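Local coordinates for cryptic loci regulator 2 (Schizosaccharomyces pombe 972h-, PDB 5IKJ), which acts upstream of histone deacetylases to promote transcriptional silencing in fission yeast and is required for proper nucleosome positioning and for silencing by the SHREC repressor complex, at residues S240-E246 and R494-F500; V247-D251 and D308-W312; D234-P239 and P460-Q464. All blocks are in the same frame, centred on the assembly; numbering follows the deposited sequence.

Contact 1: S240-E246 and R494-F500; sequences SSYRLGE and RWYEPWF
S240 and E497 bring the two backbones closest, their CA atoms 6.5 Å apart. A type II turn from R243 to E246 curls one segment back; a type I turn from E497 to F500 folds the other. Between them, R494 NH2 donates to S241 O at 3.2 Å, in the guanidinium plane and nearly along the C=O axis, and R494 NH1 reaches E246 OE1 at 3.1 Å in a salt bridge, on the syn side but somewhat out of the carboxylate plane. R243 lies flat on R494, guanidinium centres 3.6 Å apart and planes at 10°, while Y496 CE1 covers the opposite face. The closeness of like charges is probably offset by anions: E246 for R494, D393 for R243. The contact joins the loop after helix 214-237 to the end of strand 491-494, within the Clr2 family region of the SH3 clan, and the loop that follows. E246 OE1 also accepts from K388 N, and E246 OE2 from R243 N. F500 CZ presses on one face of Y242, 3.3 Å from Y242 CZ, ring planes at 46°. S240 OG makes a weak hydrogen bond to E497 OE1, while E497 OE2 forms a salt bridge with R462.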
loop_
_atom_site.group_PDB
_atom_site.type_symbol
_atom_site.label_atom_id
_atom_site.label_comp_id
_atom_site.label_asym_id
_atom_site.label_seq_id
_atom_site.Cartn_x
_atom_site.Cartn_y
_atom_site.Cartn_z
ATOM N N SER A 240 -12.237 -1.351 7.469
ATOM C CA SER A 240 -13.454 -0.640 7.857
ATOM C C SER A 240 -13.038 0.725 8.388
ATOM O O SER A 240 -12.870 0.928 9.592
ATOM C CB SER A 240 -14.245 -1.435 8.889
ATOM O OG SER A 240 -15.603 -1.031 8.911
ATOM N N SER A 241 -12.874 1.678 7.475
ATOM C CA SER A 241 -12.237 2.944 7.809
ATOM C C SER A 241 -12.427 3.914 6.652
ATOM O O SER A 241 -12.847 3.534 5.556
ATOM C CB SER A 241 -10.748 2.743 8.102
ATOM O OG SER A 241 -10.095 2.152 6.990
ATOM N N TYR A 242 -12.113 5.178 6.917
ATOM C CA TYR A 242 -12.051 6.195 5.881
ATOM C C TYR A 242 -10.626 6.297 5.348
ATOM O O TYR A 242 -9.656 5.958 6.029
ATOM C CB TYR A 242 -12.528 7.543 6.423
ATOM C CG TYR A 242 -14.003 7.544 6.748
ATOM C CD1 TYR A 242 -14.944 7.872 5.782
ATOM C CD2 TYR A 242 -14.458 7.197 8.013
ATOM C CE1 TYR A 242 -16.295 7.866 6.069
ATOM C CE2 TYR A 242 -15.809 7.189 8.309
ATOM C CZ TYR A 242 -16.721 7.524 7.334
ATOM O OH TYR A 242 -18.065 7.513 7.626
ATOM N N ARG A 243 -10.511 6.765 4.108
ATOM C CA ARG A 243 -9.283 6.617 3.344
ATOM C C ARG A 243 -8.674 7.974 3.015
ATOM O O ARG A 243 -9.379 8.974 2.850
ATOM C CB ARG A 243 -9.542 5.813 2.064
ATOM C CG ARG A 243 -9.972 4.387 2.368
ATOM C CD ARG A 243 -10.448 3.625 1.148
ATOM N NE ARG A 243 -10.643 2.212 1.464
ATOM C CZ ARG A 243 -11.274 1.341 0.682
ATOM N NH1 ARG A 243 -11.792 1.726 -0.477
ATOM N NH2 ARG A 243 -11.393 0.076 1.067
ATOM N N LEU A 244 -7.347 7.985 2.931
ATOM C CA LEU A 244 -6.600 9.215 2.713
ATOM C C LEU A 244 -7.008 9.866 1.400
ATOM O O LEU A 244 -6.950 9.236 0.338
ATOM C CB LEU A 244 -5.103 8.907 2.719
ATOM C CG LEU A 244 -4.562 8.359 4.041
ATOM C CD1 LEU A 244 -3.135 7.855 3.883
ATOM C CD2 LEU A 244 -4.634 9.420 5.127
ATOM N N GLY A 245 -7.423 11.127 1.475
ATOM C CA GLY A 245 -7.840 11.872 0.309
ATOM C C GLY A 245 -9.327 11.864 0.037
ATOM O O GLY A 245 -9.771 12.541 -0.899
ATOM N N GLU A 246 -10.114 11.128 0.817
ATOM C CA GLU A 246 -11.549 11.067 0.588
ATOM C C GLU A 246 -12.237 12.320 1.114
ATOM O O GLU A 246 -11.799 12.936 2.089
ATOM C CB GLU A 246 -12.158 9.838 1.261
ATOM C CG GLU A 246 -11.697 8.512 0.688
ATOM C CD GLU A 246 -12.576 7.357 1.127
ATOM O OE1 GLU A 246 -13.022 6.583 0.254
ATOM O OE2 GLU A 246 -12.828 7.227 2.344
ATOM N N ARG A 494 -18.016 2.784 -3.154
ATOM C CA ARG A 494 -17.513 1.795 -2.215
ATOM C C ARG A 494 -18.653 0.992 -1.601
ATOM O O ARG A 494 -19.770 1.485 -1.427
ATOM C CB ARG A 494 -16.728 2.464 -1.091
ATOM C CG ARG A 494 -15.391 3.062 -1.494
ATOM C CD ARG A 494 -14.703 3.688 -0.286
ATOM N NE ARG A 494 -14.636 2.757 0.838
ATOM C CZ ARG A 494 -14.130 3.050 2.031
ATOM N NH1 ARG A 494 -13.634 4.255 2.272
ATOM N NH2 ARG A 494 -14.120 2.131 2.984
ATOM N N TRP A 495 -18.353 -0.260 -1.273
ATOM C CA TRP A 495 -19.175 -1.043 -0.364
ATOM C C TRP A 495 -18.650 -0.840 1.051
ATOM O O TRP A 495 -17.442 -0.930 1.289
ATOM C CB TRP A 495 -19.140 -2.525 -0.741
ATOM C CG TRP A 495 -19.852 -3.433 0.222
ATOM C CD1 TRP A 495 -21.149 -3.852 0.151
ATOM C CD2 TRP A 495 -19.299 -4.044 1.397
ATOM N NE1 TRP A 495 -21.437 -4.683 1.207
ATOM C CE2 TRP A 495 -20.319 -4.816 1.987
ATOM C CE3 TRP A 495 -18.042 -4.008 2.007
ATOM C CZ2 TRP A 495 -20.121 -5.548 3.156
ATOM C CZ3 TRP A 495 -17.847 -4.735 3.169
ATOM C CH2 TRP A 495 -18.880 -5.495 3.731
ATOM N N TYR A 496 -19.554 -0.552 1.980
ATOM C CA TYR A 496 -19.189 -0.328 3.369
ATOM C C TYR A 496 -19.722 -1.456 4.241
ATOM O O TYR A 496 -20.779 -2.033 3.968
ATOM C CB TYR A 496 -19.727 1.016 3.874
ATOM C CG TYR A 496 -19.148 2.222 3.169
ATOM C CD1 TYR A 496 -17.892 2.709 3.502
ATOM C CD2 TYR A 496 -19.863 2.879 2.179
ATOM C CE1 TYR A 496 -17.362 3.813 2.863
ATOM C CE2 TYR A 496 -19.342 3.983 1.536
ATOM C CZ TYR A 496 -18.092 4.445 1.882
ATOM O OH TYR A 496 -17.565 5.545 1.245
ATOM N N GLU A 497 -18.974 -1.762 5.297
ATOM C CA GLU A 497 -19.387 -2.797 6.227
ATOM C C GLU A 497 -20.779 -2.460 6.766
ATOM O O GLU A 497 -21.149 -1.285 6.854
ATOM C CB GLU A 497 -18.376 -2.929 7.370
ATOM C CG GLU A 497 -17.010 -3.478 6.947
ATOM C CD GLU A 497 -16.188 -2.477 6.157
ATOM O OE1 GLU A 497 -16.594 -1.298 6.079
ATOM O OE2 GLU A 497 -15.135 -2.868 5.612
ATOM N N PRO A 498 -21.578 -3.471 7.120
ATOM C CA PRO A 498 -22.994 -3.199 7.426
ATOM C C PRO A 498 -23.198 -2.264 8.605
ATOM O O PRO A 498 -24.217 -1.563 8.653
ATOM C CB PRO A 498 -23.568 -4.597 7.696
ATOM C CG PRO A 498 -22.396 -5.431 8.083
ATOM C CD PRO A 498 -21.222 -4.883 7.333
ATOM N N TRP A 499 -22.265 -2.225 9.556
ATOM C CA TRP A 499 -22.366 -1.301 10.681
ATOM C C TRP A 499 -21.839 0.088 10.350
ATOM O O TRP A 499 -22.033 1.013 11.147
ATOM C CB TRP A 499 -21.597 -1.848 11.885
ATOM C CG TRP A 499 -20.119 -1.980 11.639
ATOM C CD1 TRP A 499 -19.188 -0.979 11.669
ATOM C CD2 TRP A 499 -19.405 -3.180 11.324
ATOM N NE1 TRP A 499 -17.942 -1.482 11.391
ATOM C CE2 TRP A 499 -18.046 -2.832 11.176
ATOM C CE3 TRP A 499 -19.780 -4.516 11.154
ATOM C CZ2 TRP A 499 -17.064 -3.771 10.867
ATOM C CZ3 TRP A 499 -18.804 -5.447 10.848
ATOM C CH2 TRP A 499 -17.462 -5.070 10.706
ATOM N N PHE A 500 -21.190 0.254 9.197
ATOM C CA PHE A 500 -20.445 1.477 8.921
ATOM C C PHE A 500 -21.356 2.691 8.797
ATOM O O PHE A 500 -20.936 3.809 9.118
ATOM C CB PHE A 500 -19.626 1.298 7.642
ATOM C CG PHE A 500 -18.572 2.347 7.441
ATOM C CD1 PHE A 500 -17.341 2.239 8.067
ATOM C CD2 PHE A 500 -18.805 3.434 6.618
ATOM C CE1 PHE A 500 -16.367 3.201 7.881
ATOM C CE2 PHE A 500 -17.834 4.398 6.428
ATOM C CZ PHE A 500 -16.614 4.279 7.058
HETATM O O HOH W 1 -15.750 7.573 2.416
#

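Contact 2: V247-D251 and D308-W312; sequences VVWID and DIEPW
W249 and W312 meet through different first torsions: CG of W249 stands anti to its carbonyl carbon (chi1 -75°), whereas CG of W312 is turned opposite the backbone N (chi1 -177°). These settings lay the two six-membered rings in an offset stack, centroids 4.4 Å apart and planes at 11°, with W312 CZ3 over one face of W249 near its rim. The other face of W312 receives V247 CG1, a CH-pi contact 4.0 Å from the six-membered ring centroid, and the W312 indole is thereby sandwiched between two residues of strand 247-251.

The stack flanks an antiparallel ladder. W249 and E310 form a hydrogen-bonded pair, W249 N to E310 O at 2.9 Å and E310 N to W249 O at 3.0 Å. Next comes the non-hydrogen-bonded pair I250 and I309, with I250 CD1 against I309 CG1 at 3.5 Å, where C292 touches I250 and Y290 touches I309; beyond it D251 N donates to D308 O. V248 CG2 pushes tightly on I309 CG2, 3.4 Å away. Strand 309-311 is an edge strand, within this chain, of a five-stranded antiparallel sheet.

Beside W312 a water joins the two backbones, donating to V247 O and accepting from W312 N. W249 NE1 gives W312 O a weak, bent bond and also donates to H315 O. A leucine in place of W249 would probably leave one face of W312 without its aromatic partner and H315 O without its indole donor. The chemistry implies a division of labour: the straight backbone bonds of the W249 and E310 pair fix the strand register, while the stacked indoles and the water add further attachment around W312.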
loop_
_atom_site.group_PDB
_atom_site.type_symbol
_atom_site.label_atom_id
_atom_site.label_comp_id
_atom_site.label_asym_id
_atom_site.label_seq_id
_atom_site.Cartn_x
_atom_site.Cartn_y
_atom_site.Cartn_z
ATOM N N VAL A 247 -13.329 12.689 0.452
ATOM C CA VAL A 247 -14.189 13.785 0.878
ATOM C C VAL A 247 -15.333 13.196 1.690
ATOM O O VAL A 247 -16.041 12.298 1.217
ATOM C CB VAL A 247 -14.710 14.578 -0.333
ATOM C CG1 VAL A 247 -15.791 15.568 0.083
ATOM C CG2 VAL A 247 -13.559 15.306 -1.017
ATOM N N VAL A 248 -15.516 13.695 2.912
ATOM C CA VAL A 248 -16.439 13.114 3.872
ATOM C C VAL A 248 -17.270 14.228 4.501
ATOM O O VAL A 248 -17.058 15.413 4.245
ATOM C CB VAL A 248 -15.706 12.304 4.962
ATOM C CG1 VAL A 248 -14.783 11.266 4.331
ATOM C CG2 VAL A 248 -14.915 13.227 5.889
ATOM N N TRP A 249 -18.227 13.825 5.333
ATOM C CA TRP A 249 -18.984 14.741 6.176
ATOM C C TRP A 249 -18.482 14.622 7.608
ATOM O O TRP A 249 -18.380 13.513 8.142
ATOM C CB TRP A 249 -20.482 14.440 6.132
ATOM C CG TRP A 249 -21.171 14.880 4.880
ATOM C CD1 TRP A 249 -21.732 14.080 3.929
ATOM C CD2 TRP A 249 -21.383 16.230 4.444
ATOM N NE1 TRP A 249 -22.279 14.845 2.928
ATOM C CE2 TRP A 249 -22.077 16.168 3.220
ATOM C CE3 TRP A 249 -21.052 17.483 4.969
ATOM C CZ2 TRP A 249 -22.445 17.309 2.511
ATOM C CZ3 TRP A 249 -21.418 18.616 4.263
ATOM C CH2 TRP A 249 -22.107 18.521 3.048
ATOM N N ILE A 250 -18.170 15.759 8.219
ATOM C CA ILE A 250 -17.781 15.818 9.622
ATOM C C ILE A 250 -18.973 16.294 10.437
ATOM O O ILE A 250 -19.716 17.187 10.014
ATOM C CB ILE A 250 -16.562 16.743 9.820
ATOM C CG1 ILE A 250 -15.294 16.095 9.258
ATOM C CG2 ILE A 250 -16.381 17.103 11.287
ATOM C CD1 ILE A 250 -14.983 14.730 9.833
ATOM N N ASP A 251 -19.155 15.695 11.611
ATOM C CA ASP A 251 -20.252 16.040 12.513
ATOM C C ASP A 251 -19.653 16.406 13.868
ATOM O O ASP A 251 -19.313 15.527 14.665
ATOM C CB ASP A 251 -21.250 14.890 12.632
ATOM C CG ASP A 251 -22.431 15.236 13.518
ATOM O OD1 ASP A 251 -22.720 16.439 13.683
ATOM O OD2 ASP A 251 -23.074 14.303 14.045
ATOM N N ASP A 308 -17.951 10.035 14.131
ATOM C CA ASP A 308 -18.313 11.414 13.832
ATOM C C ASP A 308 -18.069 11.766 12.367
ATOM O O ASP A 308 -18.017 12.950 12.018
ATOM C CB ASP A 308 -17.541 12.372 14.740
ATOM C CG ASP A 308 -17.952 12.258 16.193
ATOM O OD1 ASP A 308 -19.045 12.750 16.545
ATOM O OD2 ASP A 308 -17.177 11.684 16.987
ATOM N N ILE A 309 -17.914 10.761 11.509
ATOM C CA ILE A 309 -17.693 10.966 10.083
ATOM C C ILE A 309 -18.676 10.097 9.314
ATOM O O ILE A 309 -18.930 8.947 9.691
ATOM C CB ILE A 309 -16.243 10.635 9.672
ATOM C CG1 ILE A 309 -15.261 11.310 10.631
ATOM C CG2 ILE A 309 -15.999 11.058 8.222
ATOM C CD1 ILE A 309 -13.799 11.092 10.298
ATOM N N GLU A 310 -19.228 10.648 8.239
ATOM C CA GLU A 310 -20.155 9.925 7.389
ATOM C C GLU A 310 -19.713 10.039 5.939
ATOM O O GLU A 310 -19.145 11.063 5.542
ATOM C CB GLU A 310 -21.582 10.469 7.540
ATOM C CG GLU A 310 -22.079 10.462 8.977
ATOM C CD GLU A 310 -23.575 10.247 9.084
ATOM O OE1 GLU A 310 -24.335 10.984 8.419
ATOM O OE2 GLU A 310 -23.993 9.334 9.828
ATOM N N PRO A 311 -19.948 9.007 5.126
ATOM C CA PRO A 311 -19.541 9.086 3.719
ATOM C C PRO A 311 -20.252 10.223 3.002
ATOM O O PRO A 311 -21.380 10.590 3.335
ATOM C CB PRO A 311 -19.946 7.719 3.150
ATOM C CG PRO A 311 -20.067 6.827 4.336
ATOM C CD PRO A 311 -20.556 7.703 5.442
ATOM N N TRP A 312 -19.570 10.778 1.997
ATOM C CA TRP A 312 -20.105 11.926 1.274
ATOM C C TRP A 312 -21.504 11.663 0.735
ATOM O O TRP A 312 -22.327 12.585 0.669
ATOM C CB TRP A 312 -19.172 12.301 0.122
ATOM C CG TRP A 312 -19.631 13.508 -0.626
ATOM C CD1 TRP A 312 -20.161 13.544 -1.883
ATOM C CD2 TRP A 312 -19.615 14.860 -0.156
ATOM N NE1 TRP A 312 -20.468 14.839 -2.228
ATOM C CE2 TRP A 312 -20.145 15.666 -1.183
ATOM C CE3 TRP A 312 -19.203 15.468 1.033
ATOM C CZ2 TRP A 312 -20.269 17.047 -1.058
ATOM C CZ3 TRP A 312 -19.328 16.838 1.155
ATOM C CH2 TRP A 312 -19.857 17.612 0.116
HETATM O O HOH W 2 -16.988 9.553 1.246
#

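Contact 3: D234-P239 and P460-Q464; sequences DTYTWP and PRRLQ
R461 and Y236 meet across each other at about a right angle, and both side chains start with CG anti to the backbone N, Y236 at chi1 171°. R461 then bends at chi2 (-123°), which carries its aliphatic part past the tyrosine. R461 CB lies 3.5 Å from Y236 CE1, and R461 CD sits over one face of the ring, 4.2 Å from its centroid, as a CH-pi contact. The charged end passes on, its plane at 46° to the ring, too far for more than a weak cation-pi attraction.

Its NH1 bonds instead to the end of helix 214-237, with R461 NH1 3.1 Å from Y236 O and in the carbonyl plane; a weak, strongly bent second bond goes to T237 O. One nitrogen thus grips two successive carbonyls of the last helical residues, just where the chain breaks away at W238 after a wider pi-type turn. A positive group at this C-terminal end would probably be favoured by the helix dipole.

R462 behaves differently, staying extended from CG to NE. It lies alongside P239 with the two side chains heading opposite ways, R462 CD being 3.6 Å from P239 CB. A water in the plane of its guanidinium accepts from R462 NH1 at 3.0 Å and donates to T235 O at 3.1 Å. D393 and E497 form salt bridges with the same guanidinium.

P460 provides the N-cap position of helix 461-469, so the contact sets the start of one helix against the end of another. An acidic side chain of another protein chain accepts a hydrogen bond from R461 N. Helix 75-82 touches Y236 and R461 through Q75 and L78, while strands 394-397 and 411-419 lie against L463 through L394 and F411.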
loop_
_atom_site.group_PDB
_atom_site.type_symbol
_atom_site.label_atom_id
_atom_site.label_comp_id
_atom_site.label_asym_id
_atom_site.label_seq_id
_atom_site.Cartn_x
_atom_site.Cartn_y
_atom_site.Cartn_z
ATOM N N ASP A 234 -6.235 -0.715 3.540
ATOM C CA ASP A 234 -7.583 -0.327 3.142
ATOM C C ASP A 234 -8.442 -1.516 2.725
ATOM O O ASP A 234 -9.668 -1.377 2.643
ATOM C CB ASP A 234 -7.519 0.683 1.993
ATOM C CG ASP A 234 -7.183 2.086 2.466
ATOM O OD1 ASP A 234 -6.843 2.252 3.657
ATOM O OD2 ASP A 234 -7.255 3.023 1.643
ATOM N N THR A 235 -7.836 -2.674 2.453
ATOM C CA THR A 235 -8.584 -3.840 2.002
ATOM C C THR A 235 -8.359 -5.091 2.841
ATOM O O THR A 235 -9.135 -6.043 2.700
ATOM C CB THR A 235 -8.235 -4.172 0.542
ATOM O OG1 THR A 235 -6.865 -4.577 0.452
ATOM C CG2 THR A 235 -8.463 -2.964 -0.358
ATOM N N TYR A 236 -7.342 -5.123 3.704
ATOM C CA TYR A 236 -7.026 -6.329 4.460
ATOM C C TYR A 236 -6.818 -6.035 5.942
ATOM O O TYR A 236 -7.454 -6.662 6.795
ATOM C CB TYR A 236 -5.784 -7.002 3.868
ATOM C CG TYR A 236 -5.226 -8.138 4.695
ATOM C CD1 TYR A 236 -5.752 -9.420 4.597
ATOM C CD2 TYR A 236 -4.163 -7.932 5.562
ATOM C CE1 TYR A 236 -5.241 -10.460 5.347
ATOM C CE2 TYR A 236 -3.645 -8.967 6.316
ATOM C CZ TYR A 236 -4.187 -10.228 6.205
ATOM O OH TYR A 236 -3.671 -11.258 6.956
ATOM N N THR A 237 -5.942 -5.081 6.263
ATOM C CA THR A 237 -5.529 -4.887 7.651
ATOM C C THR A 237 -6.556 -4.079 8.441
ATOM O O THR A 237 -7.078 -4.545 9.460
ATOM C CB THR A 237 -4.162 -4.200 7.696
ATOM O OG1 THR A 237 -3.362 -4.649 6.595
ATOM C CG2 THR A 237 -3.447 -4.530 8.996
ATOM N N TRP A 238 -6.852 -2.863 7.989
ATOM C CA TRP A 238 -7.797 -1.974 8.666
ATOM C C TRP A 238 -8.813 -1.456 7.656
ATOM O O TRP A 238 -8.918 -0.250 7.414
ATOM C CB TRP A 238 -7.055 -0.823 9.343
ATOM C CG TRP A 238 -5.762 -1.234 9.983
ATOM C CD1 TRP A 238 -4.504 -1.005 9.508
ATOM C CD2 TRP A 238 -5.601 -1.953 11.212
ATOM N NE1 TRP A 238 -3.569 -1.533 10.365
ATOM C CE2 TRP A 238 -4.217 -2.121 11.420
ATOM C CE3 TRP A 238 -6.492 -2.471 12.157
ATOM C CZ2 TRP A 238 -3.703 -2.784 12.532
ATOM C CZ3 TRP A 238 -5.979 -3.128 13.262
ATOM C CH2 TRP A 238 -4.598 -3.278 13.440
ATOM N N PRO A 239 -9.591 -2.356 7.046
ATOM C CA PRO A 239 -10.429 -1.946 5.910
ATOM C C PRO A 239 -11.653 -1.132 6.292
ATOM O O PRO A 239 -12.088 -0.294 5.493
ATOM C CB PRO A 239 -10.824 -3.286 5.273
ATOM C CG PRO A 239 -10.766 -4.264 6.400
ATOM C CD PRO A 239 -9.627 -3.813 7.263
ATOM N N PRO A 460 -12.059 -13.354 1.726
ATOM C CA PRO A 460 -10.977 -12.464 2.152
ATOM C C PRO A 460 -11.124 -12.103 3.621
ATOM O O PRO A 460 -12.214 -12.142 4.197
ATOM C CB PRO A 460 -11.140 -11.233 1.252
ATOM C CG PRO A 460 -12.540 -11.297 0.749
ATOM C CD PRO A 460 -12.879 -12.752 0.660
ATOM N N ARG A 461 -9.990 -11.751 4.232
ATOM C CA ARG A 461 -9.976 -11.465 5.663
ATOM C C ARG A 461 -11.014 -10.411 6.027
ATOM O O ARG A 461 -11.670 -10.505 7.071
ATOM C CB ARG A 461 -8.582 -11.007 6.088
ATOM C CG ARG A 461 -8.353 -11.047 7.587
ATOM C CD ARG A 461 -7.945 -9.689 8.120
ATOM N NE ARG A 461 -7.836 -9.688 9.576
ATOM C CZ ARG A 461 -7.813 -8.591 10.326
ATOM N NH1 ARG A 461 -7.900 -7.392 9.763
ATOM N NH2 ARG A 461 -7.710 -8.691 11.644
ATOM N N ARG A 462 -11.178 -9.399 5.172
ATOM C CA ARG A 462 -12.146 -8.341 5.438
ATOM C C ARG A 462 -13.542 -8.914 5.655
ATOM O O ARG A 462 -14.233 -8.548 6.612
ATOM C CB ARG A 462 -12.138 -7.342 4.280
ATOM C CG ARG A 462 -13.123 -6.190 4.401
ATOM C CD ARG A 462 -13.007 -5.288 3.182
ATOM N NE ARG A 462 -13.784 -4.058 3.293
ATOM C CZ ARG A 462 -13.832 -3.123 2.348
ATOM N NH1 ARG A 462 -13.150 -3.277 1.219
ATOM N NH2 ARG A 462 -14.562 -2.031 2.526
ATOM N N LEU A 463 -13.976 -9.820 4.775
ATOM C CA LEU A 463 -15.311 -10.393 4.899
ATOM C C LEU A 463 -15.388 -11.431 6.013
ATOM O O LEU A 463 -16.440 -11.574 6.647
ATOM C CB LEU A 463 -15.746 -11.011 3.569
ATOM C CG LEU A 463 -16.039 -10.030 2.431
ATOM C CD1 LEU A 463 -16.449 -10.780 1.172
ATOM C CD2 LEU A 463 -17.119 -9.025 2.817
ATOM N N GLN A 464 -14.300 -12.163 6.266
ATOM C CA GLN A 464 -14.272 -13.060 7.417
ATOM C C GLN A 464 -14.562 -12.300 8.704
ATOM O O GLN A 464 -15.279 -12.796 9.580
ATOM C CB GLN A 464 -12.915 -13.756 7.515
ATOM C CG GLN A 464 -12.621 -14.754 6.406
ATOM C CD GLN A 464 -11.225 -15.343 6.519
ATOM O OE1 GLN A 464 -10.442 -14.948 7.383
ATOM N NE2 GLN A 464 -10.909 -16.290 5.644
HETATM O O HOH W 3 -11.445 -5.654 0.611
#

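From the N terminus, the chain first meets contact 3 at the end of helix 214-237, then runs directly through S240-E246 of contact 1 into strand 247-252 of contact 2. Contact 2 closes first, when D308-W312 returns to that strand; this small loop lies within the larger ones of both other contacts. Helix 461-469 next closes contact 3, and R494-F500 closes contact 1 last, so these two loops cross. Y242 OH, probably hydrogen-bonded to I309 O, links contacts 1 and 2; the salt bridge of E497 with R462 links contacts 1 and 3. Together they tie the long helix and the five-stranded sheet to the mixed sheet that includes most strands of the Clr2 family region.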